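Local coordinates for surface protein SPB1 (Streptococcus agalactiae, PDB 4UZG), which forms the backbone of the group B streptococcus type 2b pilus, probably as a subunit that sortases link into the fibre, at residues Asn25-His30 / Lys118-Ile123; Tyr36-Lys41 / Ile95-Thr100. All coordinates share one frame; numbering follows the deposited sequence. Where two conformers were deposited one is given.

Interaction 1: residues Asn25-His30 / Lys118-Ile123; sequences NAVNYH and KGINTI
A26 pairs with N121 where two antiparallel strands of the large beta sheet, 16-26 and 121-131, meet at one end. The pair is of the hydrogen-bonded kind, closed by two backbone bonds: A26 N reaches N121 O at 2.9 Å, lying in the carbonyl plane, and N121 N returns to A26 O with an N-H...O angle of 153°. The methyl of A26 is buried on the same face of the sheet as the N121 side chain, and I123 brings its CD1 to 3.9 Å from A26 CB. CG1 of I123 stands beside the backbone N (chi1 -64°) and the side chain runs on extended, which carries CD1 to the methyl. W97 and Y38 touch the same methyl.

Past A26 the backbones diverge: CA atoms are 4.9 Å apart at A26-N121 but 7.3 Å at N28-K118, and water takes over from direct bonds. V27 still touches the opposing segment through one branch, its CG1 meeting CG1 of I120 at 4.1 Å. At N28 the gap is bridged twice, both times through the carbonyl oxygen of G119. One water accepts from N28 N and donates to G119 O; a second donates to both N28 OD1 and G119 O and weakly accepts from N121 ND2. The N28 amide is held further by Y117, whose backbone O accepts from ND2, and by a weak bond from W97 NE1 to OD1.

On the opposing segment, G119 has a positive phi, which favours glycine, and the side chain of N121 folds back over this bend. Its ND2 donates to K118 O at 3.0 Å, from 60° out of the carbonyl plane.

Interaction 2: residues Tyr36-Lys41 / Ile95-Thr100; sequences YQYVIK and IPWAAT
Y38 O accepts from I95 N at 2.8 Å in a nearly straight bond, with an N-H...O angle of 178°, which anchors the antiparallel pairing of strands 37-43 and 90-96. Y38 N donates back to I95 O, completing a hydrogen-bonded pair. The adjoining Q37-P96 pair is non-hydrogen-bonded; here the CA of Q37 lies 3.2 Å from I95 O in a CA-H...O contact. Beyond it W97 N binds Y36 O at 2.8 Å, although the donor sits well above the carbonyl plane, consistent with the chain turning out of the strand after P96.

On the face that carries Y38 and I95, the tyrosine ring meets W97 in a T-shaped (edge-to-face) stack, with planes at 81° and the Y38 ring centroid 4.8 Å from that of the six-membered ring of W97. Y38 CG lies beside its backbone N (chi1 -76°), which carries the CD2-CE2 edge over the indole. The phenol OH is bonded to V27 O, so the ring is held at both its edge and its hydroxyl. Further along the strand, I40 CD1 packs on I95 CD1 at 3.7 Å. The closest approach of the stack is Y38 CE2 to W97 CE2, 3.6 Å.

In the fold
From the N terminus, strand 16-26 leads into residues 25-30, whose partner 118-123 arrives only after 87 intervening residues; interaction 1 therefore closes the larger loop. Within it, the chain turns through 33-34 to 36-41, and interaction 2 closes a smaller loop when strand 90-96 returns, so the two nest without crossing. Interaction 1 ties 16-26 to 121-131, while interaction 2 ties 37-43 to 90-96, all strands of the one mixed sheet. The contacts lie about 11 Å apart, centre to centre, and they touch directly where residues 25-30 meet Y38 and W97, which links the two strand pairs at this end of the sheet.

Interaction 1: residues Asn25-His30 / Lys118-Ile123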
loop_
_atom_site.group_PDB
_atom_site.type_symbol
_atom_site.label_atom_id
_atom_site.label_comp_id
_atom_site.label_asym_id
_atom_site.label_seq_id
_atom_site.Cartn_x
_atom_site.Cartn_y
_atom_site.Cartn_z
ATOM N N ASN A 25 11.545 -10.450 21.164
ATOM C CA ASN A 25 12.216 -11.421 22.016
ATOM C C ASN A 25 13.739 -11.407 21.979
ATOM O O ASN A 25 14.350 -12.461 22.125
ATOM C CB ASN A 25 11.603 -12.768 21.678
ATOM C CG ASN A 25 10.080 -12.717 21.809
ATOM O OD1 ASN A 25 9.561 -12.029 22.690
ATOM N ND2 ASN A 25 9.359 -13.419 20.939
ATOM N N ALA A 26 14.370 -10.236 21.858
ATOM C CA ALA A 26 15.799 -10.241 21.581
ATOM C C ALA A 26 16.593 -10.299 22.880
ATOM O O ALA A 26 16.642 -9.323 23.631
ATOM C CB ALA A 26 16.168 -9.043 20.761
ATOM N N VAL A 27 17.179 -11.469 23.139
ATOM C CA VAL A 27 17.963 -11.737 24.340
ATOM C C VAL A 27 19.338 -12.281 23.952
ATOM O O VAL A 27 19.662 -12.466 22.778
ATOM C CB VAL A 27 17.241 -12.717 25.300
ATOM C CG1 VAL A 27 15.954 -12.100 25.828
ATOM C CG2 VAL A 27 16.983 -14.047 24.614
ATOM N N ASN A 28 20.168 -12.544 24.955
ATOM C CA ASN A 28 21.566 -12.852 24.735
ATOM C C ASN A 28 21.880 -14.339 24.527
ATOM O O ASN A 28 22.969 -14.657 24.074
ATOM C CB ASN A 28 22.371 -12.263 25.875
ATOM C CG ASN A 28 22.426 -10.736 25.811
ATOM O OD1 ASN A 28 22.161 -10.146 24.767
ATOM N ND2 ASN A 28 22.795 -10.099 26.910
ATOM N N TYR A 29 20.922 -15.223 24.811
ATOM C CA TYR A 29 21.073 -16.669 24.566
ATOM C C TYR A 29 19.879 -17.249 23.806
ATOM O O TYR A 29 18.745 -16.819 23.981
ATOM C CB TYR A 29 21.268 -17.442 25.881
ATOM C CG TYR A 29 22.570 -17.083 26.526
ATOM C CD1 TYR A 29 23.745 -17.747 26.189
ATOM C CD2 TYR A 29 22.646 -16.044 27.430
ATOM C CE1 TYR A 29 24.958 -17.398 26.766
ATOM C CE2 TYR A 29 23.850 -15.685 28.006
ATOM C CZ TYR A 29 25.000 -16.357 27.661
ATOM O OH TYR A 29 26.188 -15.990 28.247
ATOM N N HIS A 30 20.162 -18.241 22.963
ATOM C CA HIS A 30 19.145 -18.956 22.194
ATOM C C HIS A 30 19.469 -20.434 22.312
ATOM O O HIS A 30 20.468 -20.896 21.756
ATOM C CB HIS A 30 19.182 -18.495 20.732
ATOM C CG HIS A 30 18.250 -19.243 19.829
ATOM N ND1 HIS A 30 18.691 -19.959 18.737
ATOM C CD2 HIS A 30 16.903 -19.375 19.847
ATOM C CE1 HIS A 30 17.655 -20.507 18.126
ATOM N NE2 HIS A 30 16.558 -20.169 18.779
ATOM N N LYS A 118 21.564 -5.643 27.199
ATOM C CA LYS A 118 21.197 -6.461 28.339
ATOM C C LYS A 118 19.696 -6.579 28.439
ATOM O O LYS A 118 18.930 -5.755 27.898
ATOM C CB LYS A 118 21.818 -5.946 29.632
ATOM C CG LYS A 118 21.543 -4.503 29.906
ATOM C CD LYS A 118 22.218 -4.024 31.189
ATOM C CE LYS A 118 21.757 -2.614 31.552
ATOM N NZ LYS A 118 22.295 -2.152 32.862
ATOM N N GLY A 119 19.289 -7.654 29.102
ATOM C CA GLY A 119 17.900 -7.928 29.354
ATOM C C GLY A 119 17.164 -8.316 28.094
ATOM O O GLY A 119 17.714 -8.919 27.172
ATOM N N ILE A 120 15.887 -7.987 28.109
ATOM C CA ILE A 120 14.974 -8.337 27.033
ATOM C C ILE A 120 14.757 -7.099 26.184
ATOM O O ILE A 120 14.342 -6.074 26.692
ATOM C CB ILE A 120 13.646 -8.825 27.635
ATOM C CG1 ILE A 120 13.894 -9.930 28.671
ATOM C CG2 ILE A 120 12.738 -9.292 26.540
ATOM C CD1 ILE A 120 12.755 -10.138 29.603
ATOM N N ASN A 121 15.067 -7.207 24.904
ATOM C CA ASN A 121 15.004 -6.071 24.006
ATOM C C ASN A 121 14.031 -6.276 22.864
ATOM O O ASN A 121 13.806 -7.397 22.408
ATOM C CB ASN A 121 16.398 -5.783 23.458
ATOM C CG ASN A 121 17.320 -5.267 24.527
ATOM O OD1 ASN A 121 17.215 -4.117 24.925
ATOM N ND2 ASN A 121 18.210 -6.115 25.009
ATOM N N THR A 122 13.496 -5.161 22.381
ATOM C CA THR A 122 12.715 -5.129 21.165
ATOM C C THR A 122 13.545 -4.502 20.050
ATOM O O THR A 122 14.052 -3.386 20.192
ATOM C CB THR A 122 11.437 -4.311 21.355
ATOM O OG1 THR A 122 10.627 -4.958 22.341
ATOM C CG2 THR A 122 10.658 -4.201 20.050
ATOM N N ILE A 123 13.663 -5.215 18.940
ATOM C CA ILE A 123 14.258 -4.690 17.723
ATOM C C ILE A 123 13.137 -4.155 16.858
ATOM O O ILE A 123 12.167 -4.855 16.600
ATOM C CB ILE A 123 15.029 -5.788 16.970
ATOM C CG1 ILE A 123 16.213 -6.302 17.796
ATOM C CG2 ILE A 123 15.510 -5.266 15.613
ATOM C CD1 ILE A 123 16.841 -7.600 17.245
HETATM O O HOH W 1 19.561 -11.090 27.454
HETATM O O HOH W 2 19.774 -8.529 25.085
#

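Interaction 2: residues Tyr36-Lys41 / Ile95-Thr100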
loop_
_atom_site.group_PDB
_atom_site.type_symbol
_atom_site.label_atom_id
_atom_site.label_comp_id
_atom_site.label_asym_id
_atom_site.label_seq_id
_atom_site.Cartn_x
_atom_site.Cartn_y
_atom_site.Cartn_z
ATOM N N TYR A 36 25.166 -13.857 18.963
ATOM C CA TYR A 36 26.132 -12.851 18.518
ATOM C C TYR A 36 25.576 -11.940 17.409
ATOM O O TYR A 36 26.223 -10.946 17.072
ATOM C CB TYR A 36 27.465 -13.492 18.093
ATOM C CG TYR A 36 27.308 -14.509 17.000
ATOM C CD1 TYR A 36 27.241 -14.117 15.676
ATOM C CD2 TYR A 36 27.174 -15.863 17.294
ATOM C CE1 TYR A 36 27.089 -15.053 14.671
ATOM C CE2 TYR A 36 27.029 -16.808 16.292
ATOM C CZ TYR A 36 26.957 -16.382 14.986
ATOM O OH TYR A 36 26.798 -17.272 13.945
ATOM N N GLN A 37 24.391 -12.238 16.871
ATOM C CA GLN A 37 23.740 -11.345 15.919
ATOM C C GLN A 37 22.277 -11.680 15.811
ATOM O O GLN A 37 21.876 -12.800 16.113
ATOM C CB GLN A 37 24.392 -11.450 14.536
ATOM C CG GLN A 37 24.214 -12.802 13.879
ATOM C CD GLN A 37 24.952 -12.928 12.565
ATOM O OE1 GLN A 37 25.914 -12.204 12.306
ATOM N NE2 GLN A 37 24.525 -13.867 11.747
ATOM N N TYR A 38 21.503 -10.704 15.345
ATOM C CA TYR A 38 20.158 -10.944 14.825
ATOM C C TYR A 38 20.143 -10.530 13.364
ATOM O O TYR A 38 20.684 -9.485 13.007
ATOM C CB TYR A 38 19.069 -10.177 15.625
ATOM C CG TYR A 38 18.778 -10.833 16.935
ATOM C CD1 TYR A 38 17.868 -11.872 17.029
ATOM C CD2 TYR A 38 19.456 -10.450 18.084
ATOM C CE1 TYR A 38 17.654 -12.521 18.236
ATOM C CE2 TYR A 38 19.232 -11.081 19.291
ATOM C CZ TYR A 38 18.362 -12.140 19.366
ATOM O OH TYR A 38 18.148 -12.809 20.553
ATOM N N VAL A 39 19.500 -11.339 12.535
ATOM C CA VAL A 39 19.417 -11.091 11.094
ATOM C C VAL A 39 17.960 -10.885 10.705
ATOM O O VAL A 39 17.112 -11.759 10.942
ATOM C CB VAL A 39 19.990 -12.271 10.307
ATOM C CG1 VAL A 39 19.952 -11.958 8.819
ATOM C CG2 VAL A 39 21.415 -12.614 10.762
ATOM N N ILE A 40 17.671 -9.729 10.106
ATOM C CA ILE A 40 16.341 -9.373 9.632
ATOM C C ILE A 40 16.386 -9.411 8.109
ATOM O O ILE A 40 17.121 -8.653 7.484
ATOM C CB ILE A 40 15.963 -7.954 10.102
ATOM C CG1 ILE A 40 15.974 -7.878 11.632
ATOM C CG2 ILE A 40 14.601 -7.552 9.531
ATOM C CD1 ILE A 40 17.225 -7.234 12.216
ATOM N N LYS A 41 15.596 -10.303 7.520
ATOM C CA LYS A 41 15.543 -10.452 6.067
ATOM C C LYS A 41 14.151 -10.121 5.593
ATOM O O LYS A 41 13.183 -10.669 6.102
ATOM C CB LYS A 41 15.868 -11.881 5.651
ATOM C CG LYS A 41 17.316 -12.218 5.727
ATOM C CD LYS A 41 17.617 -13.623 5.232
ATOM C CE LYS A 41 19.106 -13.938 5.349
ATOM N NZ LYS A 41 19.415 -15.284 4.783
ATOM N N ILE A 95 22.361 -7.223 12.794
ATOM C CA ILE A 95 22.668 -6.429 13.976
ATOM C C ILE A 95 23.644 -7.246 14.849
ATOM O O ILE A 95 23.267 -8.256 15.431
ATOM C CB ILE A 95 21.406 -6.108 14.788
ATOM C CG1 ILE A 95 20.384 -5.358 13.921
ATOM C CG2 ILE A 95 21.779 -5.307 16.035
ATOM C CD1 ILE A 95 19.050 -5.104 14.604
ATOM N N PRO A 96 24.909 -6.820 14.940
ATOM C CA PRO A 96 25.826 -7.531 15.837
ATOM C C PRO A 96 25.361 -7.358 17.288
ATOM O O PRO A 96 24.907 -6.284 17.684
ATOM C CB PRO A 96 27.188 -6.870 15.565
ATOM C CG PRO A 96 26.866 -5.529 15.066
ATOM C CD PRO A 96 25.577 -5.690 14.274
ATOM N N TRP A 97 25.506 -8.421 18.066
ATOM C CA TRP A 97 24.913 -8.490 19.399
ATOM C C TRP A 97 25.968 -8.656 20.488
ATOM O O TRP A 97 25.683 -8.454 21.671
ATOM C CB TRP A 97 23.918 -9.664 19.448
ATOM C CG TRP A 97 22.770 -9.451 20.378
ATOM C CD1 TRP A 97 22.501 -10.140 21.523
ATOM C CD2 TRP A 97 21.715 -8.493 20.228
ATOM N NE1 TRP A 97 21.356 -9.670 22.094
ATOM C CE2 TRP A 97 20.856 -8.658 21.326
ATOM C CE3 TRP A 97 21.412 -7.537 19.265
ATOM C CZ2 TRP A 97 19.705 -7.889 21.492
ATOM C CZ3 TRP A 97 20.276 -6.761 19.435
ATOM C CH2 TRP A 97 19.436 -6.947 20.534
ATOM N N ALA A 98 27.180 -9.034 20.092
ATOM C CA ALA A 98 28.266 -9.253 21.040
ATOM C C ALA A 98 29.567 -9.044 20.294
ATOM O O ALA A 98 29.614 -9.150 19.065
ATOM C CB ALA A 98 28.205 -10.678 21.645
ATOM N N ALA A 99 30.643 -8.790 21.037
ATOM C CA ALA A 99 31.938 -8.511 20.433
ATOM C C ALA A 99 32.557 -9.739 19.780
ATOM O O ALA A 99 33.373 -9.597 18.873
ATOM C CB ALA A 99 32.906 -7.931 21.467
ATOM N N THR A 100 32.219 -10.930 20.271
ATOM C CA THR A 100 32.727 -12.199 19.718
ATOM C C THR A 100 31.608 -13.241 19.697
ATOM O O THR A 100 30.576 -13.051 20.344
ATOM C CB THR A 100 33.889 -12.777 20.543
ATOM O OG1 THR A 100 33.427 -13.129 21.851
ATOM C CG2 THR A 100 35.028 -11.784 20.647
#